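Local coordinates for sporulation inhibitor of replication protein SirA (PDB 4TPS), which inhibits initiation of DNA replication during sporulation, binding domain I of the initiator DnaA and so helping to keep the cell diploid, at residues Tyr12-Lys17 and Tyr57-Ile62; Lys93-Ala98 and Ser112-Ala117. All coordinates share one frame; numbering follows the deposited sequence.

Contact 1: residues Tyr12-Lys17 and Tyr57-Ile62; sequences YTYLIK and YITQPI
Lys17 reaches along the last turn of helix 45-58 and grips it at two points. Lys17 N donates to Ile58 O at 2.9 Å. The side chain runs out extended beyond CG, which carries Lys17 NZ to Tyr57 O at 2.8 Å, in the plane of that carbonyl. Lys17 NZ also stands over the face of the Tyr57 ring, 4.9 Å from its centroid and 11° off the normal, a cation-pi contact. A water bridges Thr59 O and, by a weak bond, the same NZ. The lysine charge thus meets the carbonyl end of the helix, whose partial negative charge would probably favour it.

Gln60 N donates to Leu15 O at 2.8 Å. Ile16 and Thr59 form an antiparallel non-hydrogen-bonded pair, so the residues just after helix 45-58 lie as a short, weakly bonded strand against strand 9-16 of the antiparallel sheet. A second water joins Leu15 N to Gln60 O.

Leu15 turns CG anti to its backbone N (chi1 -173°), which lays CD2 3.6 Å from Gln60 OE1 and beside Gln60 CB. Leu15 CB meets Ile62 CD1 at 4.2 Å. Thr59 CG2 touches Tyr14 CD2, at 3.9 Å, and Ile16 CD1, coming obliquely to the tyrosine ring.

The threonine is held from behind by OG1, bonded to Ile55 O and His105 ND1. Tyr14 OH bonds His39 NE2, and Phe35 of helix 28-39 packs on Tyr14, Ile16 and Thr59. Tyr57 OH is hydrogen-bonded to a polar side chain of another protein chain.

Contact 2: residues Lys93-Ala98 and Ser112-Ala117; sequences KAKGHA and SGDYEA
Lys95 and Asp114 each turn CG anti to their own carbonyl carbon (chi1 -70° and -78°), and this brings the two side chains across one another. The carboxylate meets the aliphatic part of the lysine: Asp114 OD2 lies 3.4 Å from Lys95 CD and close to CB and CG. The lysine chain then bends at chi3 and chi4. Lys95 NZ therefore ends 5.3 Å from Asp114 OD2, too far for a salt bridge, and bonds Pro92 O instead. The opposite charges may still attract weakly.

The backbone makes the firmer link here. Asp114 N donates to Lys95 O at 2.8 Å, almost straight at the hydrogen (178°).

Next come Gly96 and Gly113, a non-hydrogen-bonded pair whose CA atoms are 4.0 Å apart. Neither backbone conformation leaves room for a CB, which on either residue would also strike the facing strand. His97 and Ser112 form the hydrogen-bonded pair that follows. His97 N donates to Ser112 O at 3.0 Å, and Ser112 N returns to His97 O at 2.9 Å. These are the open ends of the beta hairpin formed by strands 96-103 and 106-113, where the second strand leaves the sheet and soon enters helix 116-128.

On one face Ser112 OG lies 3.7 Å from His97 CB, near the plane of the imidazole and at its edge. The ring itself is anchored elsewhere, with ND1 bonded to Arg88 NH2 from the adjoining strand. The first turn of the helix folds back over the strand: Ala117 CB sits 4.0 Å from Ala98 CB and also packs on His97 O. Ala117 N bonds Asp114 O. Arg9 NH2 donates a hydrogen bond to Gly113 O.

Both contacts belong to one antiparallel sheet, whose strands 9-16 and 106-113 are neighbours. They lie on opposite sides of the chain's centre, with their own centres about 26 Å apart, and do not touch. Contact 1 is mostly buried and ties a helix end and a short strand to strand 9-16. Its apolar packing is joined by a lysine, two bridging waters and a tyrosine that reaches another protein. Contact 2 is further out and partly exposed. It pairs two neighbouring strands at the open end of their hairpin, mainly through backbone bonds, close-packed glycines and small side chains, without bridging to another chain.

Contact 1: residues Tyr12-Lys17 and Tyr57-Ile62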
ATOM      1  N   TYR A  12      -9.874  -0.151   8.745  1.00 13.19           N
ATOM      2  CA  TYR A  12      -8.792  -0.991   8.237  1.00 11.40           C
ATOM      3  C   TYR A  12      -7.514  -0.178   8.423  1.00 14.82           C
ATOM      4  O   TYR A  12      -7.441   0.990   7.993  1.00 14.75           O
ATOM      5  CB  TYR A  12      -9.058  -1.311   6.784  1.00 13.35           C
ATOM      6  CG  TYR A  12     -10.243  -2.195   6.577  1.00 14.07           C
ATOM      7  CD1 TYR A  12     -11.493  -1.677   6.539  1.00 16.51           C
ATOM      8  CD2 TYR A  12     -10.100  -3.543   6.392  1.00 17.27           C
ATOM      9  CE1 TYR A  12     -12.608  -2.485   6.308  1.00 17.08           C
ATOM     10  CE2 TYR A  12     -11.168  -4.344   6.180  1.00 18.84           C
ATOM     11  CZ  TYR A  12     -12.444  -3.818   6.121  1.00 18.44           C
ATOM     12  OH  TYR A  12     -13.512  -4.735   5.931  1.00 21.88           O
ATOM     13  N   THR A  13      -6.549  -0.779   9.120  1.00 12.57           N
ATOM     14  CA  THR A  13      -5.339  -0.076   9.531  1.00 13.02           C
ATOM     15  C   THR A  13      -4.139  -0.831   9.017  1.00 13.92           C
ATOM     16  O   THR A  13      -4.034  -2.052   9.184  1.00 15.56           O
ATOM     17  CB  THR A  13      -5.301   0.110  11.031  1.00 15.65           C
ATOM     18  OG1 THR A  13      -6.488   0.779  11.482  1.00 17.66           O
ATOM     19  CG2 THR A  13      -4.136   0.954  11.474  1.00 16.86           C
ATOM     20  N   TYR A  14      -3.307  -0.111   8.247  1.00 12.57           N
ATOM     21  CA  TYR A  14      -2.057  -0.695   7.694  1.00 12.99           C
ATOM     22  C   TYR A  14      -0.835   0.070   8.179  1.00 13.03           C
ATOM     23  O   TYR A  14      -0.910   1.254   8.490  1.00 14.47           O
ATOM     24  CB  TYR A  14      -2.100  -0.643   6.150  1.00 13.66           C
ATOM     25  CG  TYR A  14      -3.057  -1.613   5.510  1.00 15.03           C
ATOM     26  CD1 TYR A  14      -4.417  -1.299   5.365  1.00 15.34           C
ATOM     27  CD2 TYR A  14      -2.602  -2.785   4.964  1.00 15.79           C
ATOM     28  CE1 TYR A  14      -5.279  -2.167   4.715  1.00 18.12           C
ATOM     29  CE2 TYR A  14      -3.459  -3.679   4.309  1.00 16.31           C
ATOM     30  CZ  TYR A  14      -4.799  -3.370   4.205  1.00 20.42           C
ATOM     31  OH  TYR A  14      -5.643  -4.212   3.583  1.00 21.10           O
ATOM     32  N   LEU A  15       0.281  -0.665   8.263  1.00 12.61           N
ATOM     33  CA  LEU A  15       1.572  -0.127   8.634  1.00 12.50           C
ATOM     34  C   LEU A  15       2.302   0.221   7.321  1.00 13.22           C
ATOM     35  O   LEU A  15       2.726  -0.691   6.571  1.00 15.01           O
ATOM     36  CB  LEU A  15       2.344  -1.158   9.431  1.00 13.60           C
ATOM     37  CG  LEU A  15       3.646  -0.675  10.030  1.00 18.53           C
ATOM     38  CD1 LEU A  15       3.476   0.612  10.797  1.00 20.46           C
ATOM     39  CD2 LEU A  15       4.291  -1.755  10.885  1.00 17.88           C
ATOM     40  N   ILE A  16       2.350   1.500   7.010  1.00 12.85           N
ATOM     41  CA  ILE A  16       2.854   1.973   5.696  1.00 12.90           C
ATOM     42  C   ILE A  16       4.391   2.091   5.771  1.00 14.65           C
ATOM     43  O   ILE A  16       4.961   2.546   6.757  1.00 16.17           O
ATOM     44  CB  ILE A  16       2.254   3.343   5.307  1.00 12.53           C
ATOM     45  CG1 ILE A  16       0.722   3.354   5.395  1.00 14.10           C
ATOM     46  CG2 ILE A  16       2.740   3.795   3.918  1.00 13.20           C
ATOM     47  CD1 ILE A  16       0.056   2.298   4.567  1.00 14.70           C
ATOM     48  N   LYS A  17       5.067   1.638   4.709  1.00 13.17           N
ATOM     49  CA  LYS A  17       6.489   1.846   4.632  1.00 15.40           C
ATOM     50  C   LYS A  17       6.824   3.302   4.539  1.00 15.18           C
ATOM     51  O   LYS A  17       6.154   4.116   3.847  1.00 13.42           O
ATOM     52  CB  LYS A  17       7.052   1.091   3.449  1.00 17.33           C
ATOM     53  CG  LYS A  17       7.081  -0.424   3.574  1.00 17.94           C
ATOM     54  CD  LYS A  17       7.707  -1.080   2.363  1.00 17.79           C
ATOM     55  CE  LYS A  17       7.886  -2.589   2.474  1.00 19.49           C
ATOM     56  NZ  LYS A  17       8.428  -3.082   1.181  1.00 20.80           N
ATOM     57  N   TYR A  57       3.479  -4.470  -1.358  1.00 16.05           N
ATOM     58  CA  TYR A  57       4.738  -3.785  -1.518  1.00 13.06           C
ATOM     59  C   TYR A  57       4.904  -2.565  -0.629  1.00 12.83           C
ATOM     60  O   TYR A  57       5.986  -2.337  -0.058  1.00 15.40           O
ATOM     61  CB  TYR A  57       4.969  -3.473  -3.001  1.00 17.34           C
ATOM     62  CG  TYR A  57       6.382  -2.997  -3.311  1.00 16.29           C
ATOM     63  CD1 TYR A  57       6.781  -1.684  -3.086  1.00 14.51           C
ATOM     64  CD2 TYR A  57       7.325  -3.872  -3.816  1.00 16.53           C
ATOM     65  CE1 TYR A  57       8.108  -1.267  -3.376  1.00 14.81           C
ATOM     66  CE2 TYR A  57       8.621  -3.466  -4.109  1.00 15.62           C
ATOM     67  CZ  TYR A  57       9.007  -2.184  -3.893  1.00 15.33           C
ATOM     68  OH  TYR A  57      10.272  -1.722  -4.198  1.00 16.57           O
ATOM     69  N   ILE A  58       3.841  -1.771  -0.455  1.00 12.92           N
ATOM     70  CA  ILE A  58       3.974  -0.487   0.227  1.00 14.37           C
ATOM     71  C   ILE A  58       3.721  -0.575   1.735  1.00 12.46           C
ATOM     72  O   ILE A  58       3.830   0.414   2.411  1.00 15.41           O
ATOM     73  CB  ILE A  58       3.050   0.606  -0.387  1.00 14.78           C
ATOM     74  CG1 ILE A  58       1.557   0.327  -0.081  1.00 15.51           C
ATOM     75  CG2 ILE A  58       3.283   0.718  -1.919  1.00 14.97           C
ATOM     76  CD1 ILE A  58       0.681   1.532  -0.426  1.00 18.28           C
ATOM     77  N   THR A  59       3.365  -1.753   2.219  1.00 14.71           N
ATOM     78  CA  THR A  59       3.064  -1.943   3.613  1.00 15.11           C
ATOM     79  C   THR A  59       4.036  -2.926   4.260  1.00 14.40           C
ATOM     80  O   THR A  59       4.711  -3.737   3.580  1.00 17.44           O
ATOM     81  CB  THR A  59       1.594  -2.427   3.810  1.00 16.07           C
ATOM     82  OG1 THR A  59       1.379  -3.687   3.190  1.00 17.15           O
ATOM     83  CG2 THR A  59       0.604  -1.432   3.254  1.00 16.35           C
ATOM     84  N   GLN A  60       4.084  -2.882   5.597  1.00 16.06           N
ATOM     85  CA  GLN A  60       4.931  -3.770   6.406  1.00 16.20           C
ATOM     86  C   GLN A  60       4.069  -4.805   7.086  1.00 17.19           C
ATOM     87  O   GLN A  60       2.916  -4.519   7.432  1.00 17.28           O
ATOM     88  CB  GLN A  60       5.656  -2.967   7.503  1.00 20.23           C
ATOM     89  CG  GLN A  60       6.502  -1.847   6.909  1.00 28.23           C
ATOM     90  CD  GLN A  60       7.515  -1.273   7.881  1.00 38.50           C
ATOM     91  OE1 GLN A  60       7.371  -1.388   9.055  1.00 38.92           O
ATOM     92  NE2 GLN A  60       8.577  -0.685   7.355  1.00 56.25           N
ATOM     93  N   PRO A  61       4.631  -5.977   7.342  1.00 19.07           N
ATOM     94  CA  PRO A  61       3.908  -6.956   8.168  1.00 19.17           C
ATOM     95  C   PRO A  61       3.637  -6.361   9.569  1.00 17.20           C
ATOM     96  O   PRO A  61       4.488  -5.639  10.144  1.00 18.91           O
ATOM     97  CB  PRO A  61       4.857  -8.144   8.258  1.00 23.69           C
ATOM     98  CG  PRO A  61       5.977  -7.880   7.374  1.00 30.01           C
ATOM     99  CD  PRO A  61       5.966  -6.449   6.928  1.00 23.85           C
ATOM    100  N   ILE A  62       2.486  -6.705  10.129  1.00 16.94           N
ATOM    101  CA  ILE A  62       2.210  -6.260  11.508  1.00 15.39           C
ATOM    102  C   ILE A  62       3.175  -7.034  12.461  1.00 18.62           C
ATOM    103  O   ILE A  62       3.360  -8.192  12.285  1.00 19.72           O
ATOM    104  CB  ILE A  62       0.732  -6.537  11.864  1.00 19.19           C
ATOM    105  CG1 ILE A  62      -0.250  -5.831  10.887  1.00 19.87           C
ATOM    106  CG2 ILE A  62       0.439  -6.165  13.299  1.00 21.39           C
ATOM    107  CD1 ILE A  62      -0.054  -4.326  10.715  1.00 19.68           C
TER
HETATM  108  O   HOH W   1       0.525  -3.203   7.074  1.00 15.17           O
HETATM  109  O   HOH W   2       6.379  -5.650   1.821  1.00 33.25           O

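Contact 2: residues Lys93-Ala98 and Ser112-Ala117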
ATOM      1  N   LYS A  93     -17.889   1.723  32.938  1.00 26.75           N
ATOM      2  CA  LYS A  93     -19.150   2.478  33.061  1.00 30.63           C
ATOM      3  C   LYS A  93     -20.022   2.286  31.812  1.00 27.12           C
ATOM      4  O   LYS A  93     -20.743   3.169  31.442  1.00 34.27           O
ATOM      5  CB  LYS A  93     -18.848   3.942  33.373  1.00 34.54           C
ATOM      6  CG  LYS A  93     -18.057   4.080  34.674  1.00 48.01           C
ATOM      7  CD  LYS A  93     -17.744   5.527  35.025  1.00 61.03           C
ATOM      8  CE  LYS A  93     -17.044   5.651  36.380  1.00 63.65           C
ATOM      9  NZ  LYS A  93     -16.327   6.960  36.495  1.00 71.15           N
ATOM     10  N   ALA A  94     -19.951   1.101  31.183  1.00 26.78           N
ATOM     11  CA  ALA A  94     -20.790   0.775  30.013  1.00 23.29           C
ATOM     12  C   ALA A  94     -20.703   1.766  28.819  1.00 26.58           C
ATOM     13  O   ALA A  94     -21.647   1.984  28.115  1.00 28.70           O
ATOM     14  CB  ALA A  94     -22.240   0.592  30.412  1.00 27.90           C
ATOM     15  N   LYS A  95     -19.554   2.351  28.581  1.00 27.87           N
ATOM     16  CA  LYS A  95     -19.448   3.467  27.634  1.00 25.61           C
ATOM     17  C   LYS A  95     -19.195   3.041  26.202  1.00 25.45           C
ATOM     18  O   LYS A  95     -19.234   3.879  25.282  1.00 28.89           O
ATOM     19  CB  LYS A  95     -18.353   4.431  28.134  1.00 28.37           C
ATOM     20  CG  LYS A  95     -18.708   5.224  29.414  1.00 34.80           C
ATOM     21  CD  LYS A  95     -17.729   6.376  29.653  1.00 46.48           C
ATOM     22  CE  LYS A  95     -16.242   6.011  29.572  1.00 55.77           C
ATOM     23  NZ  LYS A  95     -15.857   4.930  30.550  1.00 46.30           N
ATOM     24  N   GLY A  96     -18.885   1.761  25.999  1.00 20.84           N
ATOM     25  CA  GLY A  96     -18.617   1.277  24.636  1.00 18.37           C
ATOM     26  C   GLY A  96     -17.921  -0.059  24.517  1.00 17.48           C
ATOM     27  O   GLY A  96     -17.648  -0.744  25.505  1.00 16.65           O
ATOM     28  N   HIS A  97     -17.595  -0.399  23.277  1.00 15.84           N
ATOM     29  CA  HIS A  97     -17.054  -1.722  22.929  1.00 16.31           C
ATOM     30  C   HIS A  97     -16.129  -1.602  21.739  1.00 15.19           C
ATOM     31  O   HIS A  97     -16.401  -0.838  20.850  1.00 15.61           O
ATOM     32  CB  HIS A  97     -18.167  -2.723  22.537  1.00 15.35           C
ATOM     33  CG  HIS A  97     -19.165  -2.946  23.600  1.00 18.25           C
ATOM     34  ND1 HIS A  97     -19.047  -3.924  24.556  1.00 16.94           N
ATOM     35  CD2 HIS A  97     -20.310  -2.290  23.859  1.00 18.59           C
ATOM     36  CE1 HIS A  97     -20.076  -3.840  25.392  1.00 17.84           C
ATOM     37  NE2 HIS A  97     -20.862  -2.866  24.976  1.00 19.87           N
ATOM     38  N   ALA A  98     -15.091  -2.405  21.688  1.00 14.77           N
ATOM     39  CA  ALA A  98     -14.245  -2.447  20.454  1.00 13.58           C
ATOM     40  C   ALA A  98     -13.577  -3.785  20.310  1.00 13.33           C
ATOM     41  O   ALA A  98     -13.220  -4.425  21.293  1.00 13.42           O
ATOM     42  CB  ALA A  98     -13.205  -1.343  20.439  1.00 15.22           C
ATOM     43  N   SER A 112     -17.933   0.716  18.910  1.00 15.29           N
ATOM     44  CA  SER A 112     -19.245   1.329  19.201  1.00 16.79           C
ATOM     45  C   SER A 112     -19.198   2.077  20.516  1.00 17.79           C
ATOM     46  O   SER A 112     -18.390   1.765  21.351  1.00 17.21           O
ATOM     47  CB  SER A 112     -20.349   0.285  19.221  1.00 23.11           C
ATOM     48  OG  SER A 112     -20.206  -0.580  20.292  1.00 23.53           O
ATOM     49  N   GLY A 113     -20.117   3.017  20.701  1.00 19.82           N
ATOM     50  CA  GLY A 113     -20.113   3.831  21.877  1.00 21.97           C
ATOM     51  C   GLY A 113     -19.124   4.968  21.791  1.00 21.36           C
ATOM     52  O   GLY A 113     -18.912   5.512  20.709  1.00 21.24           O
ATOM     53  N   ASP A 114     -18.578   5.363  22.941  1.00 20.92           N
ATOM     54  CA  ASP A 114     -17.666   6.489  23.049  1.00 20.98           C
ATOM     55  C   ASP A 114     -16.436   6.232  22.171  1.00 20.46           C
ATOM     56  O   ASP A 114     -15.988   5.057  22.025  1.00 18.36           O
ATOM     57  CB  ASP A 114     -17.245   6.684  24.520  1.00 27.90           C
ATOM     58  CG  ASP A 114     -18.307   7.381  25.357  1.00 34.86           C
ATOM     59  OD1 ASP A 114     -19.449   7.617  24.839  1.00 39.80           O
ATOM     60  OD2 ASP A 114     -17.958   7.741  26.518  1.00 55.40           O
ATOM     61  N   TYR A 115     -15.888   7.292  21.576  1.00 22.80           N
ATOM     62  CA  TYR A 115     -14.665   7.210  20.767  1.00 20.67           C
ATOM     63  C   TYR A 115     -13.455   6.753  21.564  1.00 23.18           C
ATOM     64  O   TYR A 115     -12.416   6.326  20.972  1.00 21.27           O
ATOM     65  CB  TYR A 115     -14.409   8.585  20.102  1.00 27.66           C
ATOM     66  CG  TYR A 115     -15.270   8.840  18.876  1.00 38.03           C
ATOM     67  CD1 TYR A 115     -15.141   8.043  17.744  1.00 44.72           C
ATOM     68  CD2 TYR A 115     -16.189   9.900  18.827  1.00 57.39           C
ATOM     69  CE1 TYR A 115     -15.903   8.287  16.606  1.00 46.02           C
ATOM     70  CE2 TYR A 115     -16.955  10.142  17.680  1.00 54.41           C
ATOM     71  CZ  TYR A 115     -16.817   9.313  16.584  1.00 49.90           C
ATOM     72  OH  TYR A 115     -17.532   9.524  15.437  1.00 54.55           O
ATOM     73  N   GLU A 116     -13.569   6.784  22.886  1.00 21.31           N
ATOM     74  CA  GLU A 116     -12.568   6.102  23.734  1.00 19.18           C
ATOM     75  C   GLU A 116     -12.303   4.633  23.343  1.00 19.20           C
ATOM     76  O   GLU A 116     -11.195   4.119  23.570  1.00 20.04           O
ATOM     77  CB  GLU A 116     -12.925   6.174  25.227  1.00 21.68           C
ATOM     78  CG  GLU A 116     -11.796   5.697  26.107  1.00 31.05           C
ATOM     79  CD  GLU A 116     -10.455   6.463  25.895  1.00 45.57           C
ATOM     80  OE1 GLU A 116     -10.491   7.708  25.692  1.00 55.28           O
ATOM     81  OE2 GLU A 116      -9.359   5.826  25.923  1.00 57.29           O
ATOM     82  N   ALA A 117     -13.334   3.963  22.814  1.00 18.72           N
ATOM     83  CA  ALA A 117     -13.248   2.541  22.526  1.00 17.10           C
ATOM     84  C   ALA A 117     -12.094   2.219  21.545  1.00 15.30           C
ATOM     85  O   ALA A 117     -11.211   1.441  21.856  1.00 19.43           O
ATOM     86  CB  ALA A 117     -14.616   1.994  22.030  1.00 17.13           C
TER